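Local coordinates for protein DMSP lyase (Ruegeria pomeroyi, PDB 5CU1) that belongs to the cupin superfamily and holds an iron ion inside its double-stranded beta-helix barrel, at residues P142-Y147 and L194-L199; G38-P43 and D121-Y126; S96-D101 and P203-P208. One frame throughout, in Å; residues are numbered along the deposited sequence.

Interaction 1 lies within, and interaction 2 at the side of, the same antiparallel sheet of the cupin barrel, their centres about 9 Å apart. Strand 189-196, which pairs with strand 144-150 in interaction 1, is also the neighbour of strand 124-130, whose approach forms part of interaction 2. Interaction 3 involves the other sheet, whose outermost strand 204-205 follows 189-196 in the chain, and its centre lies about 20 Å from that of interaction 1. Along the sequence, interaction 2 closes before interaction 1 opens, interaction 1 is nested within the loop closed by interaction 3, and interactions 2 and 3 cross. Interaction 1 builds the iron-bearing sheet, interaction 2 sets the chain after helix 34-39 against its side, and interaction 3 holds the C-terminal segment to the 96-99 loop.

Interaction 1: P142-Y147 and L194-L199; sequences PAEEIY and LWRGDL. With FE (Fe (III) ion), chain B.
The indole of Trp195 has the methyl of Ala143 above its plane, offset toward the rim, with Ala143 CB 3.4 Å from Trp195 CE3, while the Glu145 carboxylate stands at its edge. There Trp195 NE1 donates to Glu145 OE2 over 3.2 Å, reaching the anti side of that oxygen at 34° from the carboxylate plane. Tyr126 meets the indole edge-to-face. Glu145 carries its CG anti to the backbone N (chi1 171°), an extended chain that delivers both carboxylate oxygens to iron, Glu145 OE2 lying 2.4 Å from the metal. His141 and His180 complete the protein ligands, and His174 is hydrogen-bonded to Glu145 OE1, so Trp195 and His174 form a second shell that should fix the rotation of the carboxylate. This is one antiparallel strand pair of the cupin barrel: Glu145 and Trp195 form its non-hydrogen-bonded pair, between the hydrogen-bonded pairs Glu144-Arg196 and Ile146-Leu194. On the opposite face of the sheet, Arg196 NE (3.1 Å) and NH2 (3.2 Å) converge on Glu144 OE1, both from the same side of a carboxylate turned 38° from the guanidinium plane. Arg196 NH1 instead binds Phe39 O, and the guanidinium makes a cation-pi contact with the Phe39 ring. Beyond the strand ends a water accepts from Ala143 N at 2.9 Å and donates to Asp198 O.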
ATOM      1  N   PRO A 142       3.878  -8.674 -11.818  1.00 20.83           N
ATOM      2  CA  PRO A 142       3.233  -8.316 -13.085  1.00 20.93           C
ATOM      3  C   PRO A 142       2.379  -7.090 -13.270  1.00 22.29           C
ATOM      4  O   PRO A 142       2.676  -6.545 -14.197  1.00 25.61           O
ATOM      5  CB  PRO A 142       2.458  -9.578 -13.374  1.00 20.18           C
ATOM      6  CG  PRO A 142       3.160 -10.541 -12.692  1.00 26.65           C
ATOM      7  CD  PRO A 142       3.672 -10.051 -11.521  1.00 23.00           C
ATOM      8  N   ALA A 143       1.578  -6.628 -12.312  1.00 19.08           N
ATOM      9  CA  ALA A 143       1.044  -5.421 -12.298  1.00 19.67           C
ATOM     10  C   ALA A 143       2.068  -4.308 -12.404  1.00 22.11           C
ATOM     11  O   ALA A 143       2.929  -4.255 -11.747  1.00 18.91           O
ATOM     12  CB  ALA A 143       0.164  -5.211 -11.085  1.00 19.60           C
ATOM     13  N   GLU A 144       1.720  -3.368 -13.190  1.00 18.89           N
ATOM     14  CA  GLU A 144       2.120  -2.041 -13.064  1.00 18.35           C
ATOM     15  C   GLU A 144       1.599  -1.328 -11.874  1.00 16.79           C
ATOM     16  O   GLU A 144       0.536  -1.487 -11.506  1.00 14.89           O
ATOM     17  CB  GLU A 144       1.850  -1.293 -14.302  1.00 16.35           C
ATOM     18  CG  GLU A 144       2.383  -1.874 -15.543  1.00 17.23           C
ATOM     19  CD  GLU A 144       2.258  -0.995 -16.779  1.00 23.72           C
ATOM     20  OE1 GLU A 144       1.292  -0.659 -17.190  1.00 23.03           O
ATOM     21  OE2 GLU A 144       3.172  -0.696 -17.403  1.00 27.52           O
ATOM     22  N   GLU A 145       2.487  -0.580 -11.337  1.00 12.27           N
ATOM     23  CA  GLU A 145       2.369   0.060 -10.082  1.00 15.64           C
ATOM     24  C   GLU A 145       2.692   1.534  -9.876  1.00 16.04           C
ATOM     25  O   GLU A 145       3.519   1.959 -10.298  1.00 13.61           O
ATOM     26  CB  GLU A 145       2.928  -0.840  -8.978  1.00 14.87           C
ATOM     27  CG  GLU A 145       3.102  -0.355  -7.644  1.00 13.42           C
ATOM     28  CD  GLU A 145       3.829  -1.261  -6.752  1.00 23.53           C
ATOM     29  OE1 GLU A 145       4.911  -1.415  -6.762  1.00 22.31           O
ATOM     30  OE2 GLU A 145       3.270  -1.901  -6.063  1.00 25.41           O
ATOM     31  N   ILE A 146       1.846   2.214  -9.212  1.00 16.83           N
ATOM     32  CA  ILE A 146       2.101   3.446  -8.513  1.00 16.72           C
ATOM     33  C   ILE A 146       2.103   3.510  -6.971  1.00 16.63           C
ATOM     34  O   ILE A 146       1.232   3.185  -6.422  1.00 18.29           O
ATOM     35  CB  ILE A 146       1.384   4.618  -9.238  1.00 20.32           C
ATOM     36  CG1 ILE A 146       2.182   5.918  -9.174  1.00 18.93           C
ATOM     37  CG2 ILE A 146      -0.139   4.659  -9.055  1.00 16.15           C
ATOM     38  CD1 ILE A 146       1.479   7.102  -9.832  1.00 22.28           C
ATOM     39  N   TYR A 147       3.159   3.934  -6.370  1.00 15.74           N
ATOM     40  CA  TYR A 147       3.293   4.388  -5.001  1.00 12.50           C
ATOM     41  C   TYR A 147       3.193   5.937  -4.765  1.00 18.40           C
ATOM     42  O   TYR A 147       3.992   6.669  -5.038  1.00 18.93           O
ATOM     43  CB  TYR A 147       4.528   3.686  -4.350  1.00 15.01           C
ATOM     44  CG  TYR A 147       4.542   2.371  -3.607  1.00 15.64           C
ATOM     45  CD1 TYR A 147       4.620   1.190  -4.212  1.00 18.77           C
ATOM     46  CD2 TYR A 147       4.667   2.351  -2.282  1.00 20.19           C
ATOM     47  CE1 TYR A 147       4.792   0.036  -3.538  1.00 20.48           C
ATOM     48  CE2 TYR A 147       4.774   1.242  -1.596  1.00 20.46           C
ATOM     49  CZ  TYR A 147       4.830   0.068  -2.188  1.00 17.41           C
ATOM     50  OH  TYR A 147       4.996  -0.929  -1.393  1.00 19.18           O
ATOM     51  N   LEU A 194      -1.545   1.748  -6.222  1.00 18.58           N
ATOM     52  CA  LEU A 194      -2.474   1.359  -7.286  1.00 14.29           C
ATOM     53  C   LEU A 194      -1.856   0.342  -8.225  1.00 14.55           C
ATOM     54  O   LEU A 194      -0.684   0.442  -8.549  1.00 13.42           O
ATOM     55  CB  LEU A 194      -2.919   2.580  -8.097  1.00 16.03           C
ATOM     56  CG  LEU A 194      -3.632   3.660  -7.283  1.00 21.78           C
ATOM     57  CD1 LEU A 194      -4.100   4.786  -8.168  1.00 18.86           C
ATOM     58  CD2 LEU A 194      -4.805   3.070  -6.510  1.00 23.68           C
ATOM     59  N   TRP A 195      -2.656  -0.645  -8.633  1.00 20.81           N
ATOM     60  CA  TRP A 195      -2.262  -1.667  -9.605  1.00 18.19           C
ATOM     61  C   TRP A 195      -3.132  -1.599 -10.849  1.00 20.94           C
ATOM     62  O   TRP A 195      -4.324  -1.284 -10.783  1.00 16.38           O
ATOM     63  CB  TRP A 195      -2.379  -3.078  -9.027  1.00 18.64           C
ATOM     64  CG  TRP A 195      -1.273  -3.481  -8.155  1.00 16.73           C
ATOM     65  CD1 TRP A 195      -0.418  -2.666  -7.507  1.00 14.57           C
ATOM     66  CD2 TRP A 195      -0.891  -4.820  -7.820  1.00 19.31           C
ATOM     67  NE1 TRP A 195       0.479  -3.403  -6.780  1.00 19.14           N
ATOM     68  CE2 TRP A 195       0.209  -4.731  -6.962  1.00 20.94           C
ATOM     69  CE3 TRP A 195      -1.380  -6.081  -8.164  1.00 21.69           C
ATOM     70  CZ2 TRP A 195       0.847  -5.860  -6.453  1.00 22.79           C
ATOM     71  CZ3 TRP A 195      -0.755  -7.195  -7.654  1.00 18.84           C
ATOM     72  CH2 TRP A 195       0.349  -7.080  -6.810  1.00 24.61           C
ATOM     73  N   ARG A 196      -2.530  -1.924 -11.982  1.00 20.90           N
ATOM     74  CA  ARG A 196      -3.265  -2.014 -13.222  1.00 17.24           C
ATOM     75  C   ARG A 196      -2.630  -3.138 -14.006  1.00 18.37           C
ATOM     76  O   ARG A 196      -1.453  -3.434 -13.808  1.00 15.71           O
ATOM     77  CB  ARG A 196      -3.236  -0.683 -13.974  1.00 14.11           C
ATOM     78  CG  ARG A 196      -1.873  -0.286 -14.514  1.00 13.28           C
ATOM     79  CD  ARG A 196      -1.872   1.123 -15.093  1.00 12.90           C
ATOM     80  NE  ARG A 196      -0.719   1.317 -15.978  1.00 16.69           N
ATOM     81  CZ  ARG A 196      -0.484   2.408 -16.703  1.00 15.91           C
ATOM     82  NH1 ARG A 196      -1.300   3.452 -16.667  1.00 14.94           N
ATOM     83  NH2 ARG A 196       0.582   2.451 -17.478  1.00 20.56           N
ATOM     84  N   GLY A 197      -3.417  -3.786 -14.863  1.00 18.87           N
ATOM     85  CA  GLY A 197      -2.928  -4.896 -15.650  1.00 20.51           C
ATOM     86  C   GLY A 197      -3.240  -6.229 -15.007  1.00 18.03           C
ATOM     87  O   GLY A 197      -4.373  -6.485 -14.641  1.00 22.27           O
ATOM     88  N   ASP A 198      -2.233  -7.081 -14.880  1.00 17.31           N
ATOM     89  CA  ASP A 198      -2.386  -8.371 -14.212  1.00 21.12           C
ATOM     90  C   ASP A 198      -2.495  -8.167 -12.710  1.00 18.96           C
ATOM     91  O   ASP A 198      -1.503  -7.904 -12.051  1.00 20.95           O
ATOM     92  CB  ASP A 198      -1.204  -9.275 -14.566  1.00 23.55           C
ATOM     93  CG  ASP A 198      -1.229 -10.602 -13.842  1.00 23.64           C
ATOM     94  OD1 ASP A 198      -2.180 -10.906 -13.090  1.00 19.49           O
ATOM     95  OD2 ASP A 198      -0.265 -11.356 -14.044  1.00 25.52           O
ATOM     96  N   LEU A 199      -3.709  -8.283 -12.184  1.00 18.77           N
ATOM     97  CA  LEU A 199      -4.002  -7.987 -10.784  1.00 19.42           C
ATOM     98  C   LEU A 199      -3.946  -9.233  -9.922  1.00 21.41           C
ATOM     99  O   LEU A 199      -3.920  -9.160  -8.697  1.00 24.26           O
ATOM    100  CB  LEU A 199      -5.389  -7.341 -10.655  1.00 20.05           C
ATOM    101  CG  LEU A 199      -5.672  -6.196 -11.628  1.00 18.42           C
ATOM    102  CD1 LEU A 199      -7.120  -5.739 -11.545  1.00 21.29           C
ATOM    103  CD2 LEU A 199      -4.723  -5.070 -11.329  1.00 22.01           C
TER
HETATM  104 FE    FE B 301       5.055  -3.351  -5.446  0.60 35.29          FE
HETATM  105  O   HOH W   1       0.457  -8.633 -10.494  1.00 16.33           O

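Interaction 2: G38-P43 and D121-Y126; sequences GFVALP and DSLAAY
Leu123 meets Val40 and Pro43 in an apolar contact at the side of the cupin barrel, where the chain leaving helix 34-39 passes the approach to strand 124-130. The methyls of Val40 reach the base of the leucine: Val40 CG2 comes to 4.1 Å from Leu123 CB and Val40 CG1 is almost as near, the two side chains crossing at about a right angle. Farther out along the leucine, one branch meets the proline ring, with Leu123 CD1 3.8 Å from Pro43 CD. With CG set between the backbone N and the carbonyl carbon (chi1 72°), Leu123 brings CD1 to the Pro43 ring while its CB stays against the Val40 methyls. No hydrogen bond links the two segments, so van der Waals packing carries the contact.

The next shell sets both sides in place. Ile112 packs against Leu123 and also against Ala125, and the backbone of Ala124 pairs with that of Trp195, tying 121-126 into the sheet. On the other side, Phe39 rests on Leu194 of strand 189-196, while Leu42 turns to helix 17-32 and touches Phe26, Gln27 and His30. The contact therefore lies between the N-terminal helices and the barrel sheet. Ser122 is exposed, and its OG lies 4.0 Å from Pro43 CG.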
ATOM      1  N   GLY A  38      -3.979  10.107 -13.981  1.00 23.11           N
ATOM      2  CA  GLY A  38      -3.197   9.591 -15.041  1.00 22.95           C
ATOM      3  C   GLY A  38      -2.861   8.155 -15.175  1.00 24.20           C
ATOM      4  O   GLY A  38      -2.702   7.731 -16.193  1.00 28.16           O
ATOM      5  N   PHE A  39      -2.772   7.439 -14.095  1.00 22.33           N
ATOM      6  CA  PHE A  39      -2.509   6.009 -14.068  1.00 23.62           C
ATOM      7  C   PHE A  39      -3.607   5.097 -14.426  1.00 19.06           C
ATOM      8  O   PHE A  39      -3.467   4.300 -15.004  1.00 21.28           O
ATOM      9  CB  PHE A  39      -1.854   5.648 -12.733  1.00 25.54           C
ATOM     10  CG  PHE A  39      -1.560   4.217 -12.468  1.00 20.78           C
ATOM     11  CD1 PHE A  39      -0.326   3.716 -12.688  1.00 17.14           C
ATOM     12  CD2 PHE A  39      -2.462   3.469 -11.908  1.00 17.22           C
ATOM     13  CE1 PHE A  39      -0.007   2.458 -12.345  1.00 15.04           C
ATOM     14  CE2 PHE A  39      -2.199   2.195 -11.617  1.00 17.59           C
ATOM     15  CZ  PHE A  39      -0.947   1.721 -11.805  1.00 17.09           C
ATOM     16  N   VAL A  40      -4.732   5.448 -14.031  1.00 22.24           N
ATOM     17  CA  VAL A  40      -5.953   4.743 -14.045  1.00 25.37           C
ATOM     18  C   VAL A  40      -7.207   5.691 -13.847  1.00 29.41           C
ATOM     19  O   VAL A  40      -7.260   6.498 -13.133  1.00 28.39           O
ATOM     20  CB  VAL A  40      -5.890   3.457 -13.177  1.00 23.09           C
ATOM     21  CG1 VAL A  40      -5.928   3.604 -11.706  1.00 19.52           C
ATOM     22  CG2 VAL A  40      -6.786   2.467 -13.721  1.00 21.51           C
ATOM     23  N   ALA A  41      -8.182   5.467 -14.600  1.00 32.13           N
ATOM     24  CA  ALA A  41      -9.494   5.931 -14.426  1.00 36.25           C
ATOM     25  C   ALA A  41     -10.256   5.167 -13.497  1.00 34.10           C
ATOM     26  O   ALA A  41     -10.236   4.015 -13.493  1.00 35.57           O
ATOM     27  CB  ALA A  41     -10.223   6.040 -15.737  1.00 30.17           C
ATOM     28  N   LEU A  42     -10.939   5.903 -12.700  1.00 35.71           N
ATOM     29  CA  LEU A  42     -11.802   5.430 -11.661  1.00 34.36           C
ATOM     30  C   LEU A  42     -13.056   5.095 -12.326  1.00 45.90           C
ATOM     31  O   LEU A  42     -13.531   5.845 -13.157  1.00 47.85           O
ATOM     32  CB  LEU A  42     -12.007   6.419 -10.586  1.00 38.49           C
ATOM     33  CG  LEU A  42     -11.392   6.043  -9.293  1.00 43.26           C
ATOM     34  CD1 LEU A  42     -10.005   5.474  -9.455  1.00 36.35           C
ATOM     35  CD2 LEU A  42     -11.498   7.007  -8.180  1.00 32.71           C
ATOM     36  N   PRO A  43     -13.511   3.784 -12.057  1.00 50.46           N
ATOM     37  CA  PRO A  43     -14.650   3.383 -12.870  1.00 46.11           C
ATOM     38  C   PRO A  43     -15.875   3.805 -12.374  1.00 49.02           C
ATOM     39  O   PRO A  43     -16.729   3.816 -13.179  1.00 57.83           O
ATOM     40  CB  PRO A  43     -14.689   1.874 -12.802  1.00 46.01           C
ATOM     41  CG  PRO A  43     -13.645   1.434 -11.944  1.00 44.01           C
ATOM     42  CD  PRO A  43     -13.074   2.539 -11.268  1.00 45.04           C
ATOM     43  N   ASP A 121     -12.069  -5.157 -12.263  1.00 29.22           N
ATOM     44  CA  ASP A 121     -11.104  -5.646 -13.255  1.00 28.83           C
ATOM     45  C   ASP A 121     -10.118  -4.687 -13.881  1.00 28.81           C
ATOM     46  O   ASP A 121      -9.332  -5.076 -14.565  1.00 36.05           O
ATOM     47  CB  ASP A 121     -11.765  -6.244 -14.414  1.00 40.91           C
ATOM     48  CG  ASP A 121     -12.633  -7.378 -14.123  1.00 50.10           C
ATOM     49  OD1 ASP A 121     -12.201  -8.187 -13.387  1.00 55.66           O
ATOM     50  OD2 ASP A 121     -13.681  -7.516 -14.850  1.00 56.87           O
ATOM     51  N   SER A 122     -10.110  -3.522 -13.466  1.00 23.11           N
ATOM     52  CA  SER A 122      -9.328  -2.611 -14.051  1.00 26.58           C
ATOM     53  C   SER A 122      -8.128  -2.059 -13.138  1.00 27.66           C
ATOM     54  O   SER A 122      -7.175  -1.783 -13.543  1.00 26.62           O
ATOM     55  CB  SER A 122     -10.292  -1.576 -14.677  1.00 28.37           C
ATOM     56  OG  SER A 122     -10.902  -0.644 -13.904  1.00 30.97           O
ATOM     57  N   LEU A 123      -8.343  -1.978 -11.895  1.00 26.66           N
ATOM     58  CA  LEU A 123      -7.482  -1.593 -10.849  1.00 25.13           C
ATOM     59  C   LEU A 123      -7.539  -2.454  -9.561  1.00 23.29           C
ATOM     60  O   LEU A 123      -8.431  -3.108  -9.364  1.00 22.76           O
ATOM     61  CB  LEU A 123      -7.617  -0.058 -10.631  1.00 24.65           C
ATOM     62  CG  LEU A 123      -8.702   0.770 -10.047  1.00 23.54           C
ATOM     63  CD1 LEU A 123     -10.037   0.430 -10.633  1.00 26.10           C
ATOM     64  CD2 LEU A 123      -8.837   0.587  -8.626  1.00 17.98           C
ATOM     65  N   ALA A 124      -6.528  -2.392  -8.743  1.00 21.40           N
ATOM     66  CA  ALA A 124      -6.518  -2.527  -7.320  1.00 22.83           C
ATOM     67  C   ALA A 124      -5.869  -1.390  -6.571  1.00 20.80           C
ATOM     68  O   ALA A 124      -5.248  -0.681  -7.068  1.00 19.61           O
ATOM     69  CB  ALA A 124      -5.919  -3.805  -6.938  1.00 18.70           C
ATOM     70  N   ALA A 125      -6.265  -1.256  -5.386  1.00 24.97           N
ATOM     71  CA  ALA A 125      -5.824  -0.335  -4.466  1.00 21.15           C
ATOM     72  C   ALA A 125      -5.627  -0.989  -3.171  1.00 21.82           C
ATOM     73  O   ALA A 125      -6.390  -1.712  -2.753  1.00 21.10           O
ATOM     74  CB  ALA A 125      -6.718   0.874  -4.369  1.00 19.10           C
ATOM     75  N   TYR A 126      -4.573  -0.512  -2.531  1.00 19.45           N
ATOM     76  CA  TYR A 126      -3.901  -0.852  -1.295  1.00 20.12           C
ATOM     77  C   TYR A 126      -3.296   0.400  -0.447  1.00 15.69           C
ATOM     78  O   TYR A 126      -3.122   1.484  -0.926  1.00 23.03           O
ATOM     79  CB  TYR A 126      -2.849  -1.979  -1.446  1.00 17.12           C
ATOM     80  CG  TYR A 126      -3.058  -3.116  -2.321  1.00 16.81           C
ATOM     81  CD1 TYR A 126      -3.526  -4.253  -1.859  1.00 12.66           C
ATOM     82  CD2 TYR A 126      -2.707  -3.085  -3.618  1.00 18.17           C
ATOM     83  CE1 TYR A 126      -3.663  -5.299  -2.609  1.00 17.96           C
ATOM     84  CE2 TYR A 126      -2.885  -4.130  -4.373  1.00 17.01           C
ATOM     85  CZ  TYR A 126      -3.412  -5.252  -3.857  1.00 19.59           C
ATOM     86  OH  TYR A 126      -3.566  -6.293  -4.615  1.00 17.69           O
TER

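Interaction 3: S96-D101 and P203-P208; sequences SRLGAD and PVLTYP
An ST turn at Ser96 meets Leu205 of strand 204-205, the outermost strand of one sheet of the cupin barrel, in a surface contact. Leu98 and Leu205 reach toward each other tip to tip, Leu98 CD1 lying 3.8 Å from Leu205 CD2. The other branch of Leu205 turns to the serine, with Leu205 CD1 3.9 Å from Ser96 CB. Within the turn, Leu98 N donates to Ser96 OG over 3.2 Å in a nearly straight bond (165°), and the same hydroxyl is hydrogen-bonded to Tyr93 O, so two backbone groups hold it.

Arg97 supplies the polar half of the contact. Its chain runs extended from CG to NE and passes alongside the carbonyl of Pro208, which lies at the guanidinium edge. Arg97 NH2 adds a weak bond to Tyr207 O, besides a long, weak ion pair with Glu211. Both segments also lean on strand 135-140: Arg97 and Leu98 touch Pro137, Tyr207 touches Phe138, and the backbones of Val204 and Thr206 pair with Gln140 and Phe138. The C-terminal segment is thus joined to the 96-99 loop at the edge of the sheet. The main polar link is Arg97 NE to Tyr207 O, 2.9 Å long, with the carbonyl oxygen tilted 28° from the guanidinium plane.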
ATOM      1  N   SER A  96       8.396 -17.511   3.641  1.00 28.25           N
ATOM      2  CA  SER A  96       9.685 -17.098   3.209  1.00 21.22           C
ATOM      3  C   SER A  96      10.789 -17.021   4.249  1.00 23.65           C
ATOM      4  O   SER A  96      10.683 -17.365   5.268  1.00 22.18           O
ATOM      5  CB  SER A  96       9.528 -15.773   2.533  1.00 23.10           C
ATOM      6  OG  SER A  96       9.494 -14.686   3.331  1.00 23.33           O
ATOM      7  N   ARG A  97      11.859 -16.405   3.804  1.00 23.22           N
ATOM      8  CA  ARG A  97      13.032 -16.071   4.431  1.00 23.12           C
ATOM      9  C   ARG A  97      12.904 -14.953   5.421  1.00 22.58           C
ATOM     10  O   ARG A  97      13.620 -14.880   6.229  1.00 23.53           O
ATOM     11  CB  ARG A  97      14.149 -15.886   3.450  1.00 27.30           C
ATOM     12  CG  ARG A  97      14.315 -14.466   2.887  1.00 32.76           C
ATOM     13  CD  ARG A  97      15.354 -14.314   1.837  1.00 31.66           C
ATOM     14  NE  ARG A  97      15.294 -13.115   1.100  1.00 33.10           N
ATOM     15  CZ  ARG A  97      15.570 -11.899   1.504  1.00 35.71           C
ATOM     16  NH1 ARG A  97      16.008 -11.626   2.653  1.00 29.12           N
ATOM     17  NH2 ARG A  97      15.495 -10.998   0.657  1.00 30.26           N
ATOM     18  N   LEU A  98      11.864 -14.236   5.371  1.00 19.74           N
ATOM     19  CA  LEU A  98      11.476 -13.227   6.240  1.00 22.33           C
ATOM     20  C   LEU A  98      10.764 -13.621   7.509  1.00 20.55           C
ATOM     21  O   LEU A  98       9.938 -14.292   7.586  1.00 19.22           O
ATOM     22  CB  LEU A  98      10.802 -12.115   5.422  1.00 19.07           C
ATOM     23  CG  LEU A  98      11.337 -11.600   4.128  1.00 19.76           C
ATOM     24  CD1 LEU A  98      10.407 -10.733   3.389  1.00 17.54           C
ATOM     25  CD2 LEU A  98      12.494 -10.818   4.481  1.00 24.61           C
ATOM     26  N   GLY A  99      11.323 -13.133   8.510  1.00 25.55           N
ATOM     27  CA  GLY A  99      11.026 -13.397   9.883  1.00 15.71           C
ATOM     28  C   GLY A  99      10.102 -12.503  10.460  1.00 14.73           C
ATOM     29  O   GLY A  99       9.757 -11.717   9.872  1.00 19.86           O
ATOM     30  N   ALA A 100       9.665 -12.814  11.562  1.00 18.22           N
ATOM     31  CA  ALA A 100       8.811 -11.993  12.276  1.00 19.44           C
ATOM     32  C   ALA A 100       9.102 -10.609  12.486  1.00 18.84           C
ATOM     33  O   ALA A 100       8.276  -9.986  12.704  1.00 21.65           O
ATOM     34  CB  ALA A 100       8.349 -12.617  13.533  1.00 18.72           C
ATOM     35  N   ASP A 101      10.318 -10.246  12.495  1.00 17.38           N
ATOM     36  CA  ASP A 101      10.832  -8.988  12.257  1.00 20.25           C
ATOM     37  C   ASP A 101      10.204  -8.214  11.125  1.00 19.89           C
ATOM     38  O   ASP A 101       9.841  -7.197  11.312  1.00 26.81           O
ATOM     39  CB  ASP A 101      12.360  -8.984  12.357  1.00 19.48           C
ATOM     40  CG  ASP A 101      12.936  -9.479  11.313  1.00 19.46           C
ATOM     41  OD1 ASP A 101      12.818 -10.467  11.000  1.00 29.02           O
ATOM     42  OD2 ASP A 101      13.415  -8.763  10.688  1.00 32.37           O
ATOM     43  N   PRO A 203       2.823 -10.387  -5.459  1.00 27.56           N
ATOM     44  CA  PRO A 203       4.258 -10.043  -5.414  1.00 23.15           C
ATOM     45  C   PRO A 203       5.136 -11.175  -4.857  1.00 23.23           C
ATOM     46  O   PRO A 203       4.701 -11.914  -3.969  1.00 19.38           O
ATOM     47  CB  PRO A 203       4.299  -8.817  -4.487  1.00 21.56           C
ATOM     48  CG  PRO A 203       2.958  -8.794  -3.781  1.00 21.37           C
ATOM     49  CD  PRO A 203       1.989  -9.423  -4.718  1.00 26.59           C
ATOM     50  N   VAL A 204       6.343 -11.325  -5.401  1.00 21.85           N
ATOM     51  CA  VAL A 204       7.307 -12.294  -4.880  1.00 23.73           C
ATOM     52  C   VAL A 204       8.644 -11.598  -4.608  1.00 28.99           C
ATOM     53  O   VAL A 204       8.947 -10.560  -5.204  1.00 26.89           O
ATOM     54  CB  VAL A 204       7.517 -13.498  -5.852  1.00 25.25           C
ATOM     55  CG1 VAL A 204       6.219 -14.328  -5.981  1.00 21.95           C
ATOM     56  CG2 VAL A 204       7.993 -13.027  -7.224  1.00 18.94           C
ATOM     57  N   LEU A 205       9.434 -12.151  -3.695  1.00 22.56           N
ATOM     58  CA  LEU A 205      10.756 -11.609  -3.420  1.00 22.69           C
ATOM     59  C   LEU A 205      11.657 -11.805  -4.641  1.00 27.41           C
ATOM     60  O   LEU A 205      11.623 -12.863  -5.268  1.00 28.80           O
ATOM     61  CB  LEU A 205      11.362 -12.282  -2.193  1.00 19.07           C
ATOM     62  CG  LEU A 205      10.646 -12.026  -0.871  1.00 16.94           C
ATOM     63  CD1 LEU A 205      10.957 -13.140   0.114  1.00 21.22           C
ATOM     64  CD2 LEU A 205      11.071 -10.679  -0.304  1.00 18.60           C
ATOM     65  N   THR A 206      12.452 -10.799  -4.998  1.00 21.24           N
ATOM     66  CA  THR A 206      13.333 -10.947  -6.152  1.00 25.21           C
ATOM     67  C   THR A 206      14.463 -11.922  -5.804  1.00 26.65           C
ATOM     68  O   THR A 206      14.939 -12.679  -6.653  1.00 23.21           O
ATOM     69  CB  THR A 206      13.894  -9.577  -6.621  1.00 24.53           C
ATOM     70  OG1 THR A 206      12.817  -8.752  -7.075  1.00 24.09           O
ATOM     71  CG2 THR A 206      14.884  -9.742  -7.763  1.00 20.76           C
ATOM     72  N   TYR A 207      14.870 -11.919  -4.538  1.00 29.97           N
ATOM     73  CA  TYR A 207      15.931 -12.804  -4.075  1.00 24.07           C
ATOM     74  C   TYR A 207      15.460 -13.657  -2.901  1.00 23.98           C
ATOM     75  O   TYR A 207      15.816 -13.392  -1.758  1.00 24.14           O
ATOM     76  CB  TYR A 207      17.163 -11.983  -3.682  1.00 23.03           C
ATOM     77  CG  TYR A 207      17.619 -11.036  -4.769  1.00 26.72           C
ATOM     78  CD1 TYR A 207      18.444 -11.477  -5.795  1.00 25.40           C
ATOM     79  CD2 TYR A 207      17.218  -9.702  -4.775  1.00 28.58           C
ATOM     80  CE1 TYR A 207      18.858 -10.618  -6.799  1.00 31.89           C
ATOM     81  CE2 TYR A 207      17.631  -8.831  -5.772  1.00 24.74           C
ATOM     82  CZ  TYR A 207      18.452  -9.297  -6.783  1.00 33.03           C
ATOM     83  OH  TYR A 207      18.874  -8.450  -7.786  1.00 32.76           O
ATOM     84  N   PRO A 208      14.663 -14.698  -3.182  1.00 25.15           N
ATOM     85  CA  PRO A 208      14.101 -15.529  -2.108  1.00 29.18           C
ATOM     86  C   PRO A 208      15.151 -16.175  -1.193  1.00 29.35           C
ATOM     87  O   PRO A 208      14.798 -16.632  -0.106  1.00 34.22           O
ATOM     88  CB  PRO A 208      13.300 -16.601  -2.866  1.00 24.56           C
ATOM     89  CG  PRO A 208      13.781 -16.543  -4.287  1.00 22.63           C
ATOM     90  CD  PRO A 208      14.195 -15.123  -4.512  1.00 25.27           C
TER